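Local structure of papain-like protease (Human betacoronavirus 2c EMC/2012, 4RNA) at residues V266-F271 / C307-V312; I119-L124 / Y281-L286. The protein is a papain-like cysteine protease of a human betacoronavirus (MERS-CoV), probably cleaving the viral polyprotein to release its N-terminal nonstructural proteins. All coordinates share one frame; numbering follows the deposited sequence.

Interaction 1: residues V266-F271 / C307-V312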
ATOM      1  N   VAL A 266     -23.864   4.799 -15.208  1.00 29.44           N
ATOM      2  CA  VAL A 266     -24.670   3.734 -14.603  1.00 31.54           C
ATOM      3  C   VAL A 266     -24.556   3.714 -13.089  1.00 30.25           C
ATOM      4  O   VAL A 266     -25.357   3.085 -12.406  1.00 34.91           O
ATOM      5  CB  VAL A 266     -24.391   2.341 -15.244  1.00 37.84           C
ATOM      6  CG1 VAL A 266     -24.625   2.396 -16.770  1.00 38.49           C
ATOM      7  CG2 VAL A 266     -23.005   1.850 -14.890  1.00 32.91           C
ATOM      8  N   ALA A 267     -23.514   4.334 -12.540  1.00 30.85           N
ATOM      9  CA  ALA A 267     -23.273   4.311 -11.109  1.00 29.85           C
ATOM     10  C   ALA A 267     -22.210   5.335 -10.724  1.00 30.66           C
ATOM     11  O   ALA A 267     -21.464   5.779 -11.560  1.00 28.40           O
ATOM     12  CB  ALA A 267     -22.816   2.926 -10.587  1.00 28.55           C
ATOM     13  N   PHE A 268     -22.178   5.740  -9.449  1.00 23.85           N
ATOM     14  CA  PHE A 268     -21.146   6.661  -8.995  1.00 29.49           C
ATOM     15  C   PHE A 268     -20.959   6.547  -7.509  1.00 32.80           C
ATOM     16  O   PHE A 268     -21.887   6.123  -6.799  1.00 33.44           O
ATOM     17  CB  PHE A 268     -21.458   8.133  -9.418  1.00 29.49           C
ATOM     18  CG  PHE A 268     -22.784   8.655  -8.903  1.00 31.01           C
ATOM     19  CD1 PHE A 268     -23.962   8.408  -9.600  1.00 30.15           C
ATOM     20  CD2 PHE A 268     -22.830   9.333  -7.723  1.00 29.37           C
ATOM     21  CE1 PHE A 268     -25.191   8.869  -9.169  1.00 33.57           C
ATOM     22  CE2 PHE A 268     -24.058   9.823  -7.271  1.00 33.14           C
ATOM     23  CZ  PHE A 268     -25.234   9.594  -7.990  1.00 33.28           C
ATOM     24  N   ASN A 269     -19.780   6.929  -7.003  1.00 27.92           N
ATOM     25  CA  ASN A 269     -19.660   7.033  -5.540  1.00 27.07           C
ATOM     26  C   ASN A 269     -19.705   8.416  -5.011  1.00 27.86           C
ATOM     27  O   ASN A 269     -19.432   9.394  -5.722  1.00 29.58           O
ATOM     28  CB  ASN A 269     -18.370   6.351  -5.038  1.00 27.60           C
ATOM     29  CG  ASN A 269     -18.364   4.859  -5.388  1.00 35.02           C
ATOM     30  OD1 ASN A 269     -19.374   4.191  -5.188  1.00 32.65           O
ATOM     31  ND2 ASN A 269     -17.220   4.333  -5.893  1.00 28.84           N
ATOM     32  N   VAL A 270     -20.044   8.521  -3.727  1.00 29.48           N
ATOM     33  CA  VAL A 270     -20.191   9.852  -3.165  1.00 31.11           C
ATOM     34  C   VAL A 270     -19.404   9.801  -1.862  1.00 29.04           C
ATOM     35  O   VAL A 270     -19.389   8.756  -1.187  1.00 31.92           O
ATOM     36  CB  VAL A 270     -21.702  10.174  -2.879  1.00 36.73           C
ATOM     37  CG1 VAL A 270     -21.844  11.300  -1.905  1.00 35.48           C
ATOM     38  CG2 VAL A 270     -22.446  10.493  -4.170  1.00 35.38           C
ATOM     39  N   PHE A 271     -18.680  10.879  -1.537  1.00 31.75           N
ATOM     40  CA  PHE A 271     -18.082  10.984  -0.212  1.00 39.90           C
ATOM     41  C   PHE A 271     -18.752  12.132   0.521  1.00 42.64           C
ATOM     42  O   PHE A 271     -18.814  13.235  -0.016  1.00 45.90           O
ATOM     43  CB  PHE A 271     -16.575  11.196  -0.333  1.00 44.15           C
ATOM     44  CG  PHE A 271     -15.830  11.294   0.997  1.00 47.73           C
ATOM     45  CD1 PHE A 271     -15.609  10.162   1.793  1.00 50.22           C
ATOM     46  CD2 PHE A 271     -15.326  12.497   1.425  1.00 50.38           C
ATOM     47  CE1 PHE A 271     -14.913  10.256   2.990  1.00 50.81           C
ATOM     48  CE2 PHE A 271     -14.634  12.592   2.630  1.00 52.02           C
ATOM     49  CZ  PHE A 271     -14.415  11.471   3.398  1.00 47.51           C
ATOM     50  N   CYS A 307     -24.844  16.230  -4.288  1.00 36.01           N
ATOM     51  CA  CYS A 307     -23.907  15.387  -3.525  1.00 33.73           C
ATOM     52  C   CYS A 307     -22.483  15.535  -4.132  1.00 34.31           C
ATOM     53  O   CYS A 307     -22.319  15.973  -5.280  1.00 33.89           O
ATOM     54  CB  CYS A 307     -24.357  13.922  -3.616  1.00 32.02           C
ATOM     55  SG  CYS A 307     -24.393  13.382  -5.358  1.00 35.24           S
ATOM     56  N   LYS A 308     -21.492  15.120  -3.355  1.00 36.14           N
ATOM     57  CA  LYS A 308     -20.058  15.194  -3.714  1.00 36.14           C
ATOM     58  C   LYS A 308     -19.580  13.888  -4.297  1.00 36.49           C
ATOM     59  O   LYS A 308     -19.249  12.921  -3.588  1.00 34.04           O
ATOM     60  CB  LYS A 308     -19.252  15.545  -2.473  1.00 40.70           C
ATOM     61  CG  LYS A 308     -19.711  16.857  -1.827  1.00 42.59           C
ATOM     62  CD  LYS A 308     -19.138  16.918  -0.423  1.00 54.83           C
ATOM     63  CE  LYS A 308     -19.032  18.346   0.074  1.00 61.67           C
ATOM     64  NZ  LYS A 308     -18.339  18.274   1.400  1.00 72.62           N
ATOM     65  N   VAL A 309     -19.540  13.912  -5.608  1.00 30.24           N
ATOM     66  CA  VAL A 309     -19.220  12.763  -6.411  1.00 29.59           C
ATOM     67  C   VAL A 309     -17.720  12.547  -6.381  1.00 32.70           C
ATOM     68  O   VAL A 309     -16.921  13.534  -6.466  1.00 31.42           O
ATOM     69  CB  VAL A 309     -19.730  13.024  -7.808  1.00 33.02           C
ATOM     70  CG1 VAL A 309     -19.232  12.004  -8.819  1.00 29.08           C
ATOM     71  CG2 VAL A 309     -21.251  13.088  -7.841  1.00 29.14           C
ATOM     72  N   THR A 310     -17.333  11.263  -6.414  1.00 31.54           N
ATOM     73  CA  THR A 310     -15.925  10.897  -6.494  1.00 29.35           C
ATOM     74  C   THR A 310     -15.732  10.077  -7.760  1.00 27.50           C
ATOM     75  O   THR A 310     -15.440  10.649  -8.751  1.00 31.08           O
ATOM     76  CB  THR A 310     -15.446  10.141  -5.243  1.00 32.10           C
ATOM     77  OG1 THR A 310     -16.343   9.048  -4.896  1.00 32.20           O
ATOM     78  CG2 THR A 310     -15.295  11.088  -4.051  1.00 29.91           C
ATOM     79  N   ASP A 311     -15.948   8.766  -7.718  1.00 28.07           N
ATOM     80  CA  ASP A 311     -15.819   7.925  -8.942  1.00 30.77           C
ATOM     81  C   ASP A 311     -17.136   7.867  -9.732  1.00 33.38           C
ATOM     82  O   ASP A 311     -18.183   7.893  -9.179  1.00 25.27           O
ATOM     83  CB  ASP A 311     -15.465   6.519  -8.583  1.00 31.76           C
ATOM     84  CG  ASP A 311     -14.426   6.456  -7.522  1.00 37.17           C
ATOM     85  OD1 ASP A 311     -13.258   6.838  -7.860  1.00 41.04           O
ATOM     86  OD2 ASP A 311     -14.768   6.019  -6.383  1.00 40.91           O
ATOM     87  N   VAL A 312     -17.090   7.722 -11.048  1.00 21.29           N
ATOM     88  CA  VAL A 312     -18.324   7.645 -11.841  1.00 22.20           C
ATOM     89  C   VAL A 312     -18.128   6.578 -12.856  1.00 29.68           C
ATOM     90  O   VAL A 312     -17.064   6.583 -13.484  1.00 26.00           O
ATOM     91  CB  VAL A 312     -18.647   9.003 -12.583  1.00 25.63           C
ATOM     92  CG1 VAL A 312     -19.936   8.880 -13.423  1.00 27.54           C
ATOM     93  CG2 VAL A 312     -18.765  10.194 -11.610  1.00 27.04           C
TER

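Interaction 2: residues I119-L124 / Y281-L286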
ATOM      1  N   ILE A 119     -16.378  -2.461  -3.500  1.00 25.16           N
ATOM      2  CA  ILE A 119     -16.897  -3.769  -3.936  1.00 30.67           C
ATOM      3  C   ILE A 119     -18.135  -3.635  -4.874  1.00 25.54           C
ATOM      4  O   ILE A 119     -18.222  -4.269  -5.934  1.00 24.21           O
ATOM      5  CB  ILE A 119     -17.226  -4.665  -2.678  1.00 26.02           C
ATOM      6  CG1 ILE A 119     -15.918  -5.104  -1.975  1.00 32.86           C
ATOM      7  CG2 ILE A 119     -18.040  -5.909  -3.034  1.00 30.08           C
ATOM      8  CD1 ILE A 119     -16.173  -5.354  -0.503  1.00 42.09           C
ATOM      9  N   MET A 120     -19.044  -2.747  -4.537  1.00 25.75           N
ATOM     10  CA  MET A 120     -20.231  -2.477  -5.397  1.00 23.41           C
ATOM     11  C   MET A 120     -19.873  -1.878  -6.726  1.00 25.83           C
ATOM     12  O   MET A 120     -20.598  -2.125  -7.661  1.00 27.08           O
ATOM     13  CB  MET A 120     -21.196  -1.517  -4.681  1.00 26.46           C
ATOM     14  CG  MET A 120     -21.763  -2.230  -3.486  1.00 28.15           C
ATOM     15  SD  MET A 120     -23.190  -1.366  -2.758  1.00 31.98           S
ATOM     16  CE  MET A 120     -24.386  -1.741  -4.033  1.00 31.31           C
ATOM     17  N   THR A 121     -18.742  -1.141  -6.806  1.00 24.39           N
ATOM     18  CA  THR A 121     -18.293  -0.594  -8.068  1.00 26.55           C
ATOM     19  C   THR A 121     -17.655  -1.737  -8.876  1.00 25.28           C
ATOM     20  O   THR A 121     -17.975  -1.907 -10.100  1.00 25.01           O
ATOM     21  CB  THR A 121     -17.267   0.546  -7.889  1.00 28.11           C
ATOM     22  OG1 THR A 121     -17.853   1.635  -7.221  1.00 28.07           O
ATOM     23  CG2 THR A 121     -16.747   1.073  -9.282  1.00 26.78           C
ATOM     24  N   LEU A 122     -16.796  -2.546  -8.226  1.00 26.64           N
ATOM     25  CA  LEU A 122     -16.122  -3.664  -8.990  1.00 24.31           C
ATOM     26  C   LEU A 122     -17.155  -4.662  -9.478  1.00 27.00           C
ATOM     27  O   LEU A 122     -17.018  -5.280 -10.501  1.00 25.59           O
ATOM     28  CB  LEU A 122     -15.114  -4.464  -8.089  1.00 25.56           C
ATOM     29  CG  LEU A 122     -13.849  -3.713  -7.631  1.00 28.04           C
ATOM     30  CD1 LEU A 122     -13.182  -4.565  -6.531  1.00 32.06           C
ATOM     31  CD2 LEU A 122     -12.947  -3.513  -8.886  1.00 25.95           C
ATOM     32  N   ASP A 123     -18.217  -4.860  -8.719  1.00 21.76           N
ATOM     33  CA  ASP A 123     -19.302  -5.743  -9.141  1.00 26.65           C
ATOM     34  C   ASP A 123     -20.005  -5.358 -10.477  1.00 31.44           C
ATOM     35  O   ASP A 123     -20.689  -6.212 -11.061  1.00 30.06           O
ATOM     36  CB  ASP A 123     -20.364  -5.880  -8.028  1.00 27.37           C
ATOM     37  CG  ASP A 123     -19.940  -6.896  -6.905  1.00 32.47           C
ATOM     38  OD1 ASP A 123     -19.023  -7.705  -7.137  1.00 37.46           O
ATOM     39  OD2 ASP A 123     -20.570  -6.855  -5.789  1.00 31.77           O
ATOM     40  N   LEU A 124     -19.826  -4.116 -10.970  1.00 29.06           N
ATOM     41  CA  LEU A 124     -20.514  -3.675 -12.169  1.00 28.29           C
ATOM     42  C   LEU A 124     -19.587  -3.890 -13.339  1.00 30.30           C
ATOM     43  O   LEU A 124     -19.999  -3.680 -14.452  1.00 32.53           O
ATOM     44  CB  LEU A 124     -20.878  -2.196 -12.109  1.00 28.32           C
ATOM     45  CG  LEU A 124     -21.965  -1.993 -11.011  1.00 24.67           C
ATOM     46  CD1 LEU A 124     -22.292  -0.500 -10.803  1.00 27.82           C
ATOM     47  CD2 LEU A 124     -23.200  -2.793 -11.391  1.00 27.34           C
ATOM     48  N   TYR A 281     -18.685   7.093   2.838  1.00 37.39           N
ATOM     49  CA  TYR A 281     -18.858   6.793   1.415  1.00 35.47           C
ATOM     50  C   TYR A 281     -20.234   6.212   1.175  1.00 33.49           C
ATOM     51  O   TYR A 281     -20.711   5.434   1.989  1.00 38.94           O
ATOM     52  CB  TYR A 281     -17.802   5.780   0.888  1.00 35.44           C
ATOM     53  CG  TYR A 281     -16.422   6.381   0.681  1.00 38.28           C
ATOM     54  CD1 TYR A 281     -16.076   6.963  -0.540  1.00 38.66           C
ATOM     55  CD2 TYR A 281     -15.473   6.346   1.685  1.00 34.11           C
ATOM     56  CE1 TYR A 281     -14.807   7.486  -0.765  1.00 43.06           C
ATOM     57  CE2 TYR A 281     -14.211   6.883   1.493  1.00 38.85           C
ATOM     58  CZ  TYR A 281     -13.884   7.451   0.261  1.00 42.84           C
ATOM     59  OH  TYR A 281     -12.637   8.000   0.028  1.00 47.03           O
ATOM     60  N   VAL A 282     -20.841   6.545   0.035  1.00 39.29           N
ATOM     61  CA  VAL A 282     -22.102   5.979  -0.364  1.00 36.60           C
ATOM     62  C   VAL A 282     -21.997   5.579  -1.828  1.00 32.17           C
ATOM     63  O   VAL A 282     -21.436   6.318  -2.676  1.00 36.87           O
ATOM     64  CB  VAL A 282     -23.234   7.022  -0.129  1.00 41.52           C
ATOM     65  CG1 VAL A 282     -24.618   6.472  -0.507  1.00 41.97           C
ATOM     66  CG2 VAL A 282     -23.221   7.477   1.325  1.00 46.25           C
ATOM     67  N   HIS A 283     -22.533   4.404  -2.163  1.00 28.59           N
ATOM     68  CA  HIS A 283     -22.472   3.928  -3.541  1.00 25.93           C
ATOM     69  C   HIS A 283     -23.845   4.142  -4.162  1.00 29.98           C
ATOM     70  O   HIS A 283     -24.850   3.797  -3.533  1.00 32.05           O
ATOM     71  CB  HIS A 283     -22.120   2.446  -3.602  1.00 25.47           C
ATOM     72  CG  HIS A 283     -22.108   1.882  -5.030  1.00 24.99           C
ATOM     73  ND1 HIS A 283     -21.130   2.129  -5.852  1.00 26.46           N
ATOM     74  CD2 HIS A 283     -23.023   1.092  -5.717  1.00 23.98           C
ATOM     75  CE1 HIS A 283     -21.322   1.525  -7.042  1.00 26.07           C
ATOM     76  NE2 HIS A 283     -22.499   0.875  -6.980  1.00 29.59           N
ATOM     77  N   ALA A 284     -23.896   4.680  -5.390  1.00 27.48           N
ATOM     78  CA  ALA A 284     -25.176   4.995  -6.013  1.00 31.61           C
ATOM     79  C   ALA A 284     -25.280   4.254  -7.334  1.00 31.94           C
ATOM     80  O   ALA A 284     -24.278   4.118  -8.107  1.00 33.37           O
ATOM     81  CB  ALA A 284     -25.362   6.516  -6.210  1.00 27.41           C
ATOM     82  N   ARG A 285     -26.469   3.724  -7.602  1.00 29.00           N
ATOM     83  CA  ARG A 285     -26.722   3.117  -8.939  1.00 35.59           C
ATOM     84  C   ARG A 285     -27.950   3.716  -9.606  1.00 34.25           C
ATOM     85  O   ARG A 285     -28.851   4.162  -8.902  1.00 35.89           O
ATOM     86  CB  ARG A 285     -26.947   1.618  -8.815  1.00 38.19           C
ATOM     87  CG  ARG A 285     -25.876   0.948  -7.978  1.00 38.24           C
ATOM     88  CD  ARG A 285     -25.636  -0.363  -8.578  1.00 33.98           C
ATOM     89  NE  ARG A 285     -24.458  -1.007  -8.018  1.00 32.74           N
ATOM     90  CZ  ARG A 285     -24.350  -2.329  -8.006  1.00 36.54           C
ATOM     91  NH1 ARG A 285     -25.375  -3.050  -8.454  1.00 35.61           N
ATOM     92  NH2 ARG A 285     -23.267  -2.930  -7.516  1.00 29.40           N
ATOM     93  N   LEU A 286     -27.953   3.732 -10.934  1.00 33.15           N
ATOM     94  CA  LEU A 286     -29.083   4.250 -11.690  1.00 36.56           C
ATOM     95  C   LEU A 286     -29.900   3.124 -12.255  1.00 39.86           C
ATOM     96  O   LEU A 286     -29.466   2.407 -13.182  1.00 36.19           O
ATOM     97  CB  LEU A 286     -28.614   5.090 -12.867  1.00 38.08           C
ATOM     98  CG  LEU A 286     -27.786   6.385 -12.626  1.00 47.32           C
ATOM     99  CD1 LEU A 286     -28.250   7.433 -13.614  1.00 38.60           C
ATOM    100  CD2 LEU A 286     -27.772   6.953 -11.215  1.00 42.57           C
TER
HETATM  101  O   HOH W   1     -23.001  -5.173  -5.500  1.00 35.93           O

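Interaction 1: residues V266-F271 / C307-V312
Strand 267-271 runs roughly antiparallel to strand 307-312, at 129° between their directions, and a beta bulge at Thr310 and Asp311 shifts the register by one residue between the non-hydrogen-bonded pairs Phe268-Val312 and Val270-Val309. Asn269 faces both residues of the bulge: its N donates to Asp311 O at 2.9 Å, while its O receives Thr310 N, also at 2.9 Å. Farther along, Phe271 N bonds to Lys308 O.

The side chains of Asn269 and Asp311 leave on the same side. Asn269 ND2 reaches Asp311 OD2 at 3.0 Å in an almost straight bond (177°). Asp311 OD2 lies in the amide plane of Asn269, whereas ND2 comes to its anti side, a little out of a carboxylate plane set perpendicular to the amide. Asp311 OD1 is held by Ser169 and Ser249; Asn269 OD1 pairs with His283 ND1 and its ND2 also bonds to Thr121 OG1, so the amide should be held at both ends. On the other face, Val270 CG2 rests 3.7 Å from Cys307 SG. That sulfur, placed between backbone N and carbonyl carbon (chi1 59°), also lies obliquely by the Phe268 ring, whose CD2 meets Val309 CG2 at 4.1 Å.

Strand 280-287 pairs with the other edge of 267-271, Trp305 and Val257 extend the apolar face around Phe268, and Pro252 of strand 252-258 packs on Phe271 and Thr310.

Interaction 2: residues I119-L124 / Y281-L286
Met120 lies over the imidazole of His283 and continues onto the guanidinium of Arg285, two flat groups joined edge to edge. Its CB sits above the centre of the His283 ring, 3.4 Å from the centroid and 15° off the normal, a close CH-pi contact. Beyond it the sulfur passes obliquely to the ring, and the bend at chi3 (73°) brings CE over the rim of one guanidinium face, 3.8 Å from Arg285 NH2. Leu124 closes the opposite face of that group: its CD2 stands over the centre, 3.6 Å from Arg285 CZ. The planar head of the arginine thus lies between two methyl groups, the one from Leu124 central and the one from Met120 nearer the rim.

Polar bonds hold the same head at its rim. Arg285 NE donates to His283 NE2 at 2.9 Å in a nearly straight bond (170°) that lies in the planes of both groups, locking ring and guanidinium together. The neighbouring NH2 gives a more bent bond, 2.8 Å to Met120 O, and reaches Asp123 OD2 through a water to which its own bond is weak. Asp123 itself is engaged by Arg104 and His142. Across the imidazole, ND1 of His283 pairs with Asn269 OD1, so both ring nitrogens have partners and the ring's rotation should be well defined.

The contact seats segment 119-124, with the helix leading into it, on strand 280-287. Phe294 of strand 290-294 packs against Met120 and Arg285, Ala267 of the strand on the other side touches Leu124, and helix 168-176 meets Thr121 and Leu122.

Overall arrangement
The two contacts adjoin, their centres about 9 Å apart, and interlock along the chain: 119-124 comes first, then 266-271, 281-286 and 307-312, so their segments alternate. Strands 267-272 and 280-287, consecutive in sequence, are neighbours in one sheet, with 304-315 on the far side of 267-272; interaction 1 joins strands within that sheet, whereas interaction 2 sets a helix against it. A polar chain from Asp311 through Asn269 to His283 and Arg285 links them. Helix 115-122 probably corresponds to the central helix of papain-like proteases, which follows the nucleophilic cysteine, so interaction 2 would seat that helix on the sheet that interaction 1 helps hold together.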